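Local coordinates for protein amidase, hydantoinase/carbamoylase family (Paraburkholderia phymatum, PDB 6C0D) that probably hydrolyses N-carbamoyl-L-amino acids at a zinc-dependent active site, working as a homodimeric member of the M20 peptidase family, at residues 224-229 with 246-251; 240-245 with 319-324; 344-349 with 410-415. One frame throughout, in Å; residues are numbered along the deposited sequence.

Contact 1 (224-229 with 246-251); sequences LRFIGQ and AALVAF
Ala247 touches the strand through its methyl, with CB 3.9 Å from Phe226 CD2 at the near rim of the ring; Val322 and Trp316 also pack against this alanine. One residue on, Leu248 meets the ring first through its backbone. Its CA sits over the centre of the Phe226 ring, 3.8 Å from the centroid and 12° off the normal, a CH-pi contact, while Leu248 CB and CG follow along the CD1-CE1 side, CB 3.8 Å from Phe226 CD1. This is helix 244-262 packing on the inner strand 210-227 of a ferredoxin-like beta-alpha-beta-beta-alpha-beta domain, the dimerisation domain of the M20 fold. Val249, pointing away from the strand, packs on Val249 of the second subunit. A turn beyond Ala247, Phe251 meets the far end of the Phe226 ring: CB is 3.5 Å from Phe226 CZ. The two rings form an offset edge-to-face pair, the edge of Phe226 toward the face of Phe251, with centroids 5.5 Å apart and planes at 64°. With CG anti to the backbone N (chi1 -163°), the Phe251 ring reaches on toward Leu224, whose CD2 lies over one face in one of the two modelled conformers of Leu224. Leu312 and Val313 also touch Phe251.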
loop_
_atom_site.group_PDB
_atom_site.type_symbol
_atom_site.label_atom_id
_atom_site.label_comp_id
_atom_site.label_asym_id
_atom_site.label_seq_id
_atom_site.Cartn_x
_atom_site.Cartn_y
_atom_site.Cartn_z
ATOM N N LEU A 224 1.866 -6.848 11.191
ATOM C CA LEU A 224 0.737 -6.584 12.065
ATOM C C LEU A 224 -0.492 -6.420 11.187
ATOM O O LEU A 224 -0.544 -5.503 10.353
ATOM C CB LEU A 224 0.995 -5.343 12.908
ATOM C CG LEU A 224 -0.066 -5.013 13.941
ATOM C CD1 LEU A 224 -0.224 -6.139 14.962
ATOM C CD2 LEU A 224 0.385 -3.763 14.600
ATOM N N ARG A 225 -1.453 -7.327 11.349
ATOM C CA ARG A 225 -2.680 -7.353 10.561
ATOM C C ARG A 225 -3.832 -6.787 11.372
ATOM O O ARG A 225 -3.914 -7.012 12.583
ATOM C CB ARG A 225 -3.041 -8.780 10.139
ATOM C CG ARG A 225 -2.087 -9.437 9.162
ATOM C CD ARG A 225 -2.584 -10.846 8.813
ATOM N NE ARG A 225 -1.676 -11.541 7.901
ATOM C CZ ARG A 225 -1.609 -12.863 7.774
ATOM N NH1 ARG A 225 -2.386 -13.640 8.514
ATOM N NH2 ARG A 225 -0.748 -13.408 6.922
ATOM N N PHE A 226 -4.736 -6.086 10.690
ATOM C CA PHE A 226 -5.930 -5.509 11.290
ATOM C C PHE A 226 -7.129 -6.035 10.528
ATOM O O PHE A 226 -7.151 -5.978 9.294
ATOM C CB PHE A 226 -5.870 -3.979 11.252
ATOM C CG PHE A 226 -4.752 -3.445 12.081
ATOM C CD1 PHE A 226 -3.465 -3.366 11.560
ATOM C CD2 PHE A 226 -4.966 -3.108 13.408
ATOM C CE1 PHE A 226 -2.399 -2.911 12.337
ATOM C CE2 PHE A 226 -3.905 -2.651 14.202
ATOM C CZ PHE A 226 -2.619 -2.558 13.660
ATOM N N ILE A 227 -8.092 -6.599 11.254
ATOM C CA ILE A 227 -9.244 -7.235 10.636
ATOM C C ILE A 227 -10.470 -6.471 11.083
ATOM O O ILE A 227 -10.869 -6.550 12.253
ATOM C CB ILE A 227 -9.361 -8.721 10.996
ATOM C CG1 ILE A 227 -8.118 -9.505 10.531
ATOM C CG2 ILE A 227 -10.601 -9.298 10.343
ATOM C CD1 ILE A 227 -6.974 -9.501 11.526
ATOM N N GLY A 228 -11.064 -5.730 10.155
ATOM C CA GLY A 228 -12.277 -4.999 10.417
ATOM C C GLY A 228 -13.383 -5.454 9.483
ATOM O O GLY A 228 -13.600 -6.658 9.324
ATOM N N GLN A 229 -14.082 -4.507 8.856
ATOM C CA GLN A 229 -15.212 -4.835 8.003
ATOM C C GLN A 229 -15.238 -3.886 6.811
ATOM O O GLN A 229 -15.154 -2.672 6.990
ATOM C CB GLN A 229 -16.509 -4.733 8.800
ATOM C CG GLN A 229 -17.765 -5.011 8.041
ATOM C CD GLN A 229 -18.963 -4.887 8.948
ATOM O OE1 GLN A 229 -19.252 -5.793 9.723
ATOM N NE2 GLN A 229 -19.639 -3.744 8.891
ATOM N N ALA A 246 -7.879 2.743 9.513
ATOM C CA ALA A 246 -7.865 3.708 10.606
ATOM C C ALA A 246 -7.295 3.085 11.874
ATOM O O ALA A 246 -6.556 3.746 12.619
ATOM C CB ALA A 246 -9.274 4.235 10.873
ATOM N N ALA A 247 -7.646 1.821 12.144
ATOM C CA ALA A 247 -7.033 1.112 13.263
ATOM C C ALA A 247 -5.518 1.041 13.095
ATOM O O ALA A 247 -4.761 1.321 14.029
ATOM C CB ALA A 247 -7.628 -0.294 13.370
ATOM N N LEU A 248 -5.061 0.682 11.896
ATOM C CA LEU A 248 -3.625 0.551 11.663
ATOM C C LEU A 248 -2.899 1.853 11.976
ATOM O O LEU A 248 -1.840 1.855 12.623
ATOM C CB LEU A 248 -3.384 0.139 10.206
ATOM C CG LEU A 248 -1.933 -0.071 9.742
ATOM C CD1 LEU A 248 -1.906 -1.016 8.545
ATOM C CD2 LEU A 248 -1.255 1.256 9.345
ATOM N N VAL A 249 -3.434 2.979 11.486
ATOM C CA VAL A 249 -2.782 4.275 11.663
ATOM C C VAL A 249 -2.750 4.658 13.136
ATOM O O VAL A 249 -1.757 5.186 13.654
ATOM C CB VAL A 249 -3.518 5.328 10.805
ATOM C CG1 VAL A 249 -3.266 6.737 11.302
ATOM C CG2 VAL A 249 -3.136 5.176 9.340
ATOM N N ALA A 250 -3.861 4.411 13.841
ATOM C CA ALA A 250 -3.892 4.692 15.276
ATOM C C ALA A 250 -2.872 3.826 16.011
ATOM O O ALA A 250 -2.215 4.274 16.957
ATOM C CB ALA A 250 -5.294 4.421 15.831
ATOM N N PHE A 251 -2.736 2.578 15.589
ATOM C CA PHE A 251 -1.823 1.669 16.267
ATOM C C PHE A 251 -0.381 2.134 16.117
ATOM O O PHE A 251 0.412 1.996 17.052
ATOM C CB PHE A 251 -2.006 0.253 15.725
ATOM C CG PHE A 251 -1.419 -0.826 16.632
ATOM C CD1 PHE A 251 -2.228 -1.511 17.529
ATOM C CD2 PHE A 251 -0.064 -1.095 16.617
ATOM C CE1 PHE A 251 -1.690 -2.495 18.381
ATOM C CE2 PHE A 251 0.480 -2.071 17.482
ATOM C CZ PHE A 251 -0.334 -2.762 18.345
#

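Contact 2 (240-245 with 319-324); sequences IRRDAG and QHLVRA. With EDO (1,2-ethanediol), chain H.
The N-terminal end of helix 244-262 meets the turn that leads into strand 323-328 at the outer end of the ferredoxin-like dimerisation domain characteristic of M20 enzymes. Asp243 is the N-cap of that helix: OD1 accepts a hydrogen bond from Ala246 N and a second, weak one from Gly245 N, bent to 118°. Val322 sets its two methyls against the backbone from Arg242 to Ala244. Its CG2 lies 3.7 Å from Arg242 C and also approaches Asp243 O, so one methyl touches two successive peptides, on either side of Asp243 in the chain. The other, CG1, is anti to the backbone N (chi1 176°) and reaches instead to the first turn of the helix, 4.1 Å from Ala244 CA. Phe226 of the neighbouring strand packs on Val322 as well.

Farther out, Arg242 and Leu321 lie across one another. Leu321 CD1 sits over the centre of one guanidinium face, 4.2 Å from Arg242 CZ, an apolar contact over the face, while a water meets the edge. Near the guanidinium plane, this water accepts from Arg242 NH1 at 2.8 Å and donates to Leu321 O at 2.9 Å; it bridges atoms that are themselves 4.1 Å apart. Arg241, beside them in sequence, turns the other way and hydrogen-bonds through NH1 to Thr270 OG1 of the second subunit. A molecule of 1,2-ethanediol, probably left from crystallisation, settles against the turn. Its C1 meets the edge of the His320 ring, near the ring plane, and its O2 accepts a nearly straight hydrogen bond from Val322 N, 3.1 Å long with an angle of 164° at the hydrogen.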
loop_
_atom_site.group_PDB
_atom_site.type_symbol
_atom_site.label_atom_id
_atom_site.label_comp_id
_atom_site.label_asym_id
_atom_site.label_seq_id
_atom_site.Cartn_x
_atom_site.Cartn_y
_atom_site.Cartn_z
ATOM N N ILE A 240 -20.627 3.566 12.863
ATOM C CA ILE A 240 -20.736 2.111 12.835
ATOM C C ILE A 240 -19.596 1.464 12.051
ATOM O O ILE A 240 -19.648 0.261 11.770
ATOM C CB ILE A 240 -22.108 1.654 12.311
ATOM C CG1 ILE A 240 -22.289 2.010 10.836
ATOM C CG2 ILE A 240 -23.234 2.269 13.164
ATOM C CD1 ILE A 240 -23.624 1.572 10.248
ATOM N N ARG A 241 -18.536 2.211 11.750
ATOM C CA ARG A 241 -17.457 1.669 10.933
ATOM C C ARG A 241 -16.490 0.815 11.735
ATOM O O ARG A 241 -16.307 0.997 12.938
ATOM C CB ARG A 241 -16.671 2.796 10.262
ATOM C CG ARG A 241 -17.479 3.417 9.149
ATOM C CD ARG A 241 -16.701 4.514 8.453
ATOM N NE ARG A 241 -17.575 5.071 7.419
ATOM C CZ ARG A 241 -17.138 5.752 6.379
ATOM N NH1 ARG A 241 -15.828 5.976 6.248
ATOM N NH2 ARG A 241 -18.026 6.225 5.490
ATOM N N ARG A 242 -15.846 -0.107 11.026
ATOM C CA ARG A 242 -14.756 -0.924 11.543
ATOM C C ARG A 242 -13.635 -0.836 10.506
ATOM O O ARG A 242 -13.311 -1.806 9.826
ATOM C CB ARG A 242 -15.203 -2.363 11.781
ATOM C CG ARG A 242 -16.365 -2.480 12.780
ATOM C CD ARG A 242 -17.349 -3.532 12.336
ATOM N NE ARG A 242 -18.320 -3.849 13.379
ATOM C CZ ARG A 242 -18.105 -4.755 14.325
ATOM N NH1 ARG A 242 -16.956 -5.409 14.339
ATOM N NH2 ARG A 242 -19.036 -5.008 15.246
ATOM N N ASP A 243 -13.083 0.366 10.368
ATOM C CA ASP A 243 -12.115 0.687 9.325
ATOM C C ASP A 243 -10.747 0.134 9.722
ATOM O O ASP A 243 -10.109 0.628 10.653
ATOM C CB ASP A 243 -12.101 2.203 9.130
ATOM C CG ASP A 243 -11.214 2.660 7.992
ATOM O OD1 ASP A 243 -10.116 2.078 7.782
ATOM O OD2 ASP A 243 -11.602 3.681 7.366
ATOM N N ALA A 244 -10.284 -0.891 9.005
ATOM C CA ALA A 244 -9.020 -1.524 9.374
ATOM C C ALA A 244 -7.834 -0.592 9.160
ATOM O O ALA A 244 -6.818 -0.710 9.862
ATOM C CB ALA A 244 -8.818 -2.803 8.563
ATOM N N GLY A 245 -7.912 0.292 8.167
ATOM C CA GLY A 245 -6.809 1.223 7.942
ATOM C C GLY A 245 -6.729 2.297 9.009
ATOM O O GLY A 245 -5.639 2.739 9.379
ATOM N N GLN A 319 -10.102 -3.686 23.617
ATOM C CA GLN A 319 -10.813 -2.416 23.574
ATOM C C GLN A 319 -11.533 -2.156 22.258
ATOM O O GLN A 319 -12.642 -1.613 22.259
ATOM C CB GLN A 319 -9.827 -1.281 23.854
ATOM C CG GLN A 319 -10.463 0.099 23.750
ATOM C CD GLN A 319 -9.522 1.195 24.215
ATOM O OE1 GLN A 319 -8.606 0.945 24.996
ATOM N NE2 GLN A 319 -9.745 2.410 23.734
ATOM N N HIS A 320 -10.914 -2.496 21.129
ATOM C CA HIS A 320 -11.359 -1.983 19.839
ATOM C C HIS A 320 -12.108 -3.034 19.028
ATOM O O HIS A 320 -11.914 -4.241 19.195
ATOM C CB HIS A 320 -10.159 -1.473 19.035
ATOM C CG HIS A 320 -9.525 -0.254 19.623
ATOM N ND1 HIS A 320 -10.069 1.003 19.473
ATOM C CD2 HIS A 320 -8.424 -0.099 20.396
ATOM C CE1 HIS A 320 -9.318 1.884 20.108
ATOM N NE2 HIS A 320 -8.316 1.242 20.679
ATOM N N LEU A 321 -12.959 -2.549 18.116
ATOM C CA LEU A 321 -13.749 -3.453 17.282
ATOM C C LEU A 321 -12.910 -4.091 16.186
ATOM O O LEU A 321 -13.177 -5.234 15.801
ATOM C CB LEU A 321 -14.928 -2.708 16.657
ATOM C CG LEU A 321 -16.050 -2.278 17.602
ATOM C CD1 LEU A 321 -17.147 -1.558 16.819
ATOM C CD2 LEU A 321 -16.593 -3.506 18.305
ATOM N N VAL A 322 -11.898 -3.388 15.682
ATOM C CA VAL A 322 -10.982 -3.972 14.705
ATOM C C VAL A 322 -9.963 -4.826 15.454
ATOM O O VAL A 322 -9.266 -4.334 16.345
ATOM C CB VAL A 322 -10.281 -2.876 13.878
ATOM C CG1 VAL A 322 -9.268 -3.489 12.930
ATOM C CG2 VAL A 322 -11.312 -2.041 13.075
ATOM N N ARG A 323 -9.861 -6.104 15.087
ATOM C CA ARG A 323 -8.925 -7.001 15.753
ATOM C C ARG A 323 -7.520 -6.831 15.188
ATOM O O ARG A 323 -7.342 -6.674 13.984
ATOM C CB ARG A 323 -9.364 -8.455 15.591
ATOM C CG ARG A 323 -8.400 -9.460 16.235
ATOM C CD ARG A 323 -8.994 -10.866 16.223
ATOM N NE ARG A 323 -9.410 -11.280 14.884
ATOM C CZ ARG A 323 -8.629 -11.937 14.030
ATOM N NH1 ARG A 323 -7.390 -12.255 14.372
ATOM N NH2 ARG A 323 -9.085 -12.277 12.834
ATOM N N ALA A 324 -6.514 -6.885 16.073
ATOM C CA ALA A 324 -5.107 -6.828 15.693
ATOM C C ALA A 324 -4.458 -8.201 15.839
ATOM O O ALA A 324 -4.770 -8.963 16.760
ATOM C CB ALA A 324 -4.337 -5.813 16.548
HETATM C C1 EDO H . -12.698 1.086 17.670
HETATM O O1 EDO H . -13.785 0.845 18.563
HETATM C C2 EDO H . -12.853 0.194 16.451
HETATM O O2 EDO H . -11.577 -0.320 16.048
HETATM O O HOH W 1 -14.393 -5.538 13.171
#

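Contact 3 (344-349 with 410-415); sequences QHLAQA and ARAAAR. With SO4 (sulfate ion), chain D.
Ala412 and Ala349 meet methyl to methyl, CB to CB at 3.8 Å, and small side chains on both helices let the backbones come close: the CA atoms of Leu346 and Ala412 are just 5.3 Å apart. Leu346 starts out pointing away from its partner helix, yet its end swings back, and CD2 rests 3.6 Å from Ala412 CB. The same alanine methyl also lies near His345 O, so three residues of 344-349 contact it. His345 adds to this packed part by turning one face of its imidazole to the backbone of Arg415, with ND1 3.7 Å from Arg415 CB. So does Arg411: CG anti to the backbone N (chi1 -179°) and a chain extended as far as NE lay its methylenes alongside Ala349, CD 4.0 Å from Ala349 CB. These are two helices of the alpha/beta catalytic domain of the M20 fold, 340-353 and 399-419, whose short segments run at 133° to each other with axes 8.4 Å apart. On another side of the second helix, Ala410 and Ala413 pack on Ile111 of helix 102-117.

The solvent side is looser. There exposed Gln348 and the guanidinium ends of Arg411 and Arg415 gather round a sulfate, probably from the crystallisation liquor. Both arginines have a second conformer, and the sulfate contacts belong to one of them. In it the modelled bond from Arg411 NH2 is too short to trust in detail, while Arg415, its chain folded back on itself, approaches the anion edge-on, NH1 2.9 Å from sulfate O4. Gln348 OE1 stays 4.4 Å from Arg415 NH1.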
loop_
_atom_site.group_PDB
_atom_site.type_symbol
_atom_site.label_atom_id
_atom_site.label_comp_id
_atom_site.label_asym_id
_atom_site.label_seq_id
_atom_site.Cartn_x
_atom_site.Cartn_y
_atom_site.Cartn_z
ATOM N N GLN A 344 39.616 -1.757 21.483
ATOM C CA GLN A 344 40.518 -0.796 22.092
ATOM C C GLN A 344 41.787 -0.621 21.253
ATOM O O GLN A 344 42.302 0.496 21.145
ATOM C CB GLN A 344 40.821 -1.209 23.530
ATOM C CG GLN A 344 41.646 -0.213 24.309
ATOM C CD GLN A 344 40.828 0.992 24.769
ATOM O OE1 GLN A 344 39.730 1.256 24.267
ATOM N NE2 GLN A 344 41.366 1.724 25.730
ATOM N N HIS A 345 42.289 -1.692 20.616
ATOM C CA HIS A 345 43.362 -1.498 19.633
ATOM C C HIS A 345 42.923 -0.586 18.493
ATOM O O HIS A 345 43.697 0.272 18.046
ATOM C CB HIS A 345 43.833 -2.838 19.057
ATOM C CG HIS A 345 44.636 -3.650 20.025
ATOM N ND1 HIS A 345 45.916 -3.303 20.413
ATOM C CD2 HIS A 345 44.349 -4.813 20.656
ATOM C CE1 HIS A 345 46.378 -4.216 21.254
ATOM N NE2 HIS A 345 45.445 -5.141 21.422
ATOM N N LEU A 346 41.694 -0.762 17.995
ATOM C CA LEU A 346 41.221 0.136 16.935
ATOM C C LEU A 346 41.142 1.571 17.447
ATOM O O LEU A 346 41.534 2.505 16.742
ATOM C CB LEU A 346 39.852 -0.308 16.412
ATOM C CG LEU A 346 39.780 -1.643 15.655
ATOM C CD1 LEU A 346 38.333 -1.965 15.323
ATOM C CD2 LEU A 346 40.563 -1.563 14.356
ATOM N N ALA A 347 40.623 1.763 18.669
ATOM C CA ALA A 347 40.481 3.115 19.205
ATOM C C ALA A 347 41.840 3.776 19.407
ATOM O O ALA A 347 41.994 4.982 19.157
ATOM C CB ALA A 347 39.694 3.087 20.525
ATOM N N GLN A 348 42.836 3.014 19.888
ATOM C CA GLN A 348 44.178 3.571 20.058
ATOM C C GLN A 348 44.764 4.001 18.719
ATOM O O GLN A 348 45.361 5.083 18.613
ATOM C CB GLN A 348 45.092 2.553 20.774
ATOM C CG GLN A 348 44.683 2.416 22.261
ATOM C CD GLN A 348 45.131 1.103 22.917
ATOM O OE1 GLN A 348 45.573 0.171 22.256
ATOM N NE2 GLN A 348 44.959 1.026 24.229
ATOM N N ALA A 349 44.577 3.191 17.677
ATOM C CA ALA A 349 45.084 3.574 16.358
ATOM C C ALA A 349 44.331 4.776 15.807
ATOM O O ALA A 349 44.929 5.655 15.162
ATOM C CB ALA A 349 44.970 2.397 15.386
ATOM N N ALA A 410 45.663 -0.558 9.355
ATOM C CA ALA A 410 46.990 -1.179 9.319
ATOM C C ALA A 410 47.729 -1.010 10.644
ATOM O O ALA A 410 48.424 -1.935 11.100
ATOM C CB ALA A 410 47.820 -0.581 8.178
ATOM N N ARG A 411 47.648 0.188 11.235
ATOM C CA ARG A 411 48.281 0.408 12.531
ATOM C C ARG A 411 47.660 -0.487 13.599
ATOM O O ARG A 411 48.379 -1.151 14.356
ATOM C CB ARG A 411 48.183 1.880 12.937
ATOM C CG ARG A 411 48.846 2.195 14.279
ATOM C CD ARG A 411 48.694 3.674 14.659
ATOM N NE ARG A 411 49.162 3.953 16.020
ATOM C CZ ARG A 411 50.342 4.500 16.294
ATOM N NH1 ARG A 411 51.149 4.843 15.302
ATOM N NH2 ARG A 411 50.702 4.733 17.548
ATOM N N ALA A 412 46.333 -0.533 13.664
ATOM C CA ALA A 412 45.671 -1.424 14.611
ATOM C C ALA A 412 46.033 -2.883 14.352
ATOM O O ALA A 412 46.228 -3.656 15.296
ATOM C CB ALA A 412 44.156 -1.242 14.516
ATOM N N ALA A 413 46.075 -3.287 13.083
ATOM C CA ALA A 413 46.408 -4.675 12.764
ATOM C C ALA A 413 47.798 -5.020 13.263
ATOM O O ALA A 413 48.023 -6.124 13.774
ATOM C CB ALA A 413 46.336 -4.925 11.260
ATOM N N ALA A 414 48.746 -4.097 13.104
ATOM C CA ALA A 414 50.097 -4.329 13.618
ATOM C C ALA A 414 50.075 -4.570 15.123
ATOM O O ALA A 414 50.785 -5.450 15.631
ATOM C CB ALA A 414 51.003 -3.135 13.291
ATOM N N ARG A 415 49.286 -3.766 15.852
ATOM C CA ARG A 415 49.234 -3.890 17.307
ATOM C C ARG A 415 48.489 -5.147 17.720
ATOM O O ARG A 415 48.879 -5.819 18.682
ATOM C CB ARG A 415 48.559 -2.661 17.920
ATOM C CG ARG A 415 49.309 -1.354 17.711
ATOM C CD ARG A 415 50.641 -1.359 18.440
ATOM N NE ARG A 415 50.506 -1.727 19.848
ATOM C CZ ARG A 415 50.004 -0.941 20.796
ATOM N NH1 ARG A 415 49.558 0.275 20.495
ATOM N NH2 ARG A 415 49.932 -1.374 22.048
HETATM S S SO4 D . 49.363 4.357 20.892
HETATM O O1 SO4 D . 48.484 5.116 21.778
HETATM O O2 SO4 D . 49.573 5.096 19.649
HETATM O O3 SO4 D . 50.643 4.139 21.561
HETATM O O4 SO4 D . 48.747 3.067 20.593
#

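In the fold
Contacts 1 and 2 belong to the dimerisation domain and are neighbours, with centres about 6 Å apart. Both use helix 244-262, and their strands, 210-227 and 323-328, lie side by side in the sheet, where Ile227 N probably bonds to Arg323 O. Their segments alternate along the chain, so the two contacts interlock at one end of the domain. Contact 3 follows both in sequence and joins two helices of the catalytic domain, on the opposite side of the chain's centre, with its centre about 51 Å from that of contact 1 and 57 Å from that of contact 2. The elongated subunit thus separates its subunit-pairing domain from its zinc-bearing one.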